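Local coordinates for flagellar hook-associated protein (Burkholderia pseudomallei, PDB 4UT1), which probably serves as a structural component of the bacterial flagellum, at the junction between hook and filament, at residues 105-109 against 597-602. Residues are numbered along the deposited sequence; the frame is centred on the assembly and turned at random.
Sequences YVGSP and YAGYVN. With EDO (1,2-ethanediol), chain P.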
loop_
_atom_site.group_PDB
_atom_site.type_symbol
_atom_site.label_atom_id
_atom_site.label_comp_id
_atom_site.label_asym_id
_atom_site.label_seq_id
_atom_site.Cartn_x
_atom_site.Cartn_y
_atom_site.Cartn_z
ATOM N N TYR A 105 -8.615 5.591 -17.015
ATOM C CA TYR A 105 -9.457 5.309 -15.869
ATOM C C TYR A 105 -9.095 6.176 -14.662
ATOM O O TYR A 105 -9.970 6.781 -14.057
ATOM C CB TYR A 105 -9.364 3.845 -15.461
ATOM C CG TYR A 105 -10.069 3.614 -14.152
ATOM C CD1 TYR A 105 -11.455 3.500 -14.102
ATOM C CD2 TYR A 105 -9.359 3.551 -12.958
ATOM C CE1 TYR A 105 -12.112 3.308 -12.899
ATOM C CE2 TYR A 105 -10.010 3.360 -11.747
ATOM C CZ TYR A 105 -11.384 3.235 -11.729
ATOM O OH TYR A 105 -12.028 3.042 -10.530
ATOM N N VAL A 106 -7.813 6.211 -14.306
ATOM C CA VAL A 106 -7.366 6.906 -13.098
ATOM C C VAL A 106 -7.580 8.419 -13.156
ATOM O O VAL A 106 -7.942 9.030 -12.145
ATOM C CB VAL A 106 -5.882 6.624 -12.812
ATOM C CG1 VAL A 106 -5.382 7.505 -11.706
ATOM C CG2 VAL A 106 -5.709 5.165 -12.417
ATOM N N GLY A 107 -7.351 9.024 -14.322
ATOM C CA GLY A 107 -7.595 10.452 -14.485
ATOM C C GLY A 107 -6.553 11.357 -13.844
ATOM O O GLY A 107 -5.374 11.000 -13.763
ATOM N N SER A 108 -6.994 12.524 -13.370
ATOM C CA SER A 108 -6.091 13.578 -12.924
ATOM C C SER A 108 -5.468 13.319 -11.543
ATOM O O SER A 108 -6.134 12.809 -10.640
ATOM C CB SER A 108 -6.847 14.920 -12.913
ATOM O OG SER A 108 -6.184 15.868 -12.099
ATOM N N PRO A 109 -4.189 13.692 -11.372
ATOM C CA PRO A 109 -3.505 13.484 -10.090
ATOM C C PRO A 109 -4.046 14.386 -8.990
ATOM O O PRO A 109 -3.735 14.163 -7.831
ATOM C CB PRO A 109 -2.044 13.823 -10.412
ATOM C CG PRO A 109 -2.117 14.730 -11.579
ATOM C CD PRO A 109 -3.286 14.255 -12.394
ATOM N N TYR A 597 -1.210 10.565 -3.483
ATOM C CA TYR A 597 -2.128 10.255 -4.586
ATOM C C TYR A 597 -1.627 10.795 -5.923
ATOM O O TYR A 597 -1.743 10.125 -6.954
ATOM C CB TYR A 597 -3.522 10.821 -4.322
ATOM C CG TYR A 597 -4.538 10.399 -5.361
ATOM C CD1 TYR A 597 -5.116 9.136 -5.314
ATOM C CD2 TYR A 597 -4.906 11.251 -6.398
ATOM C CE1 TYR A 597 -6.032 8.742 -6.253
ATOM C CE2 TYR A 597 -5.837 10.858 -7.347
ATOM C CZ TYR A 597 -6.395 9.605 -7.264
ATOM O OH TYR A 597 -7.309 9.191 -8.202
ATOM N N ALA A 598 -1.103 12.016 -5.914
ATOM C CA ALA A 598 -0.603 12.618 -7.148
ATOM C C ALA A 598 0.594 11.837 -7.702
ATOM O O ALA A 598 0.731 11.674 -8.912
ATOM C CB ALA A 598 -0.232 14.076 -6.920
ATOM N N GLY A 599 1.455 11.350 -6.818
ATOM C CA GLY A 599 2.583 10.534 -7.239
ATOM C C GLY A 599 2.131 9.217 -7.849
ATOM O O GLY A 599 2.681 8.763 -8.849
ATOM N N TYR A 600 1.115 8.610 -7.246
ATOM C CA TYR A 600 0.586 7.337 -7.721
ATOM C C TYR A 600 -0.004 7.504 -9.125
ATOM O O TYR A 600 0.219 6.672 -10.015
ATOM C CB TYR A 600 -0.451 6.801 -6.711
ATOM C CG TYR A 600 -1.699 6.195 -7.304
ATOM C CD1 TYR A 600 -1.743 4.848 -7.649
ATOM C CD2 TYR A 600 -2.843 6.959 -7.498
ATOM C CE1 TYR A 600 -2.869 4.296 -8.188
ATOM C CE2 TYR A 600 -3.982 6.412 -8.041
ATOM C CZ TYR A 600 -3.991 5.078 -8.380
ATOM O OH TYR A 600 -5.123 4.521 -8.913
ATOM N N VAL A 601 -0.724 8.597 -9.346
ATOM C CA VAL A 601 -1.312 8.847 -10.660
ATOM C C VAL A 601 -0.227 9.152 -11.687
ATOM O O VAL A 601 -0.260 8.644 -12.809
ATOM C CB VAL A 601 -2.337 10.011 -10.614
ATOM C CG1 VAL A 601 -2.675 10.514 -12.021
ATOM C CG2 VAL A 601 -3.600 9.562 -9.892
ATOM N N ASN A 602 0.739 9.974 -11.297
ATOM C CA ASN A 602 1.787 10.401 -12.217
ATOM C C ASN A 602 2.693 9.254 -12.655
ATOM O O ASN A 602 3.229 9.286 -13.758
ATOM C CB ASN A 602 2.630 11.514 -11.588
ATOM C CG ASN A 602 1.891 12.838 -11.531
ATOM O OD1 ASN A 602 0.953 13.063 -12.286
ATOM N ND2 ASN A 602 2.309 13.719 -10.625
HETATM C C1 EDO P . -9.550 6.781 -9.803
HETATM O O1 EDO P . -9.957 7.704 -8.777
HETATM C C2 EDO P . -8.655 5.686 -9.223
HETATM O O2 EDO P . -7.389 6.207 -8.762
HETATM O O HOH W 1 -7.866 10.828 -10.073
#
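Val106, on the last turn of helix 80-106, is directed toward helix 593-630 and meets two of its side chains. Its CG1 lies 3.3 Å from CG2 of Val601, tighter than usual for two methyls; the two valine side chains run antiparallel, one alongside the other. The other methyl, CG2, sits 3.6 Å from OH of Tyr600, a hydroxyl that also hydrogen-bonds Tyr158 of helix 134-193.

The helix ends at Gly107, where phi turns positive (75°), and the carbonyl O of this glycine comes within 3.2 Å of Val601 CG1. That methyl stands anti to its own backbone N (chi1 165°), which brings it against both the Gly107 carbonyl and the Pro109 ring.

The CB of Ser108 is directed away from helix 593-630, and its OG is hydrogen-bonded to Thr110 OG1, but its carbonyl faces inward. One water is hydrogen-bonded to O of Val106, O of Ser108 and OH of Tyr597, and lies in the ring plane of Tyr597. No direct hydrogen bond joins the two segments, so this water supplies a polar link between the turn and the helix. On the same hydroxyl, a 1,2-ethanediol, probably from the crystallisation liquor, bridges Tyr597 OH and Tyr600 OH through its O2.

Pro109 crosses Val601 at about a right angle, CB to CG1 3.7 Å, and also rests on Ala598, CB to CB 3.9 Å. Its carbonyl O meets the edge of the Tyr597 ring in plane, 3.5 Å from CD2, while OD1 of Asn602 lies 3.6 Å from CG of Pro109.

With Tyr597 also reaching helices 113-129 and 287-322, the whole is a helix-to-helix turn packed on a neighbouring helix in the long helical bundle of FlgK, where distant parts of the chain run side by side.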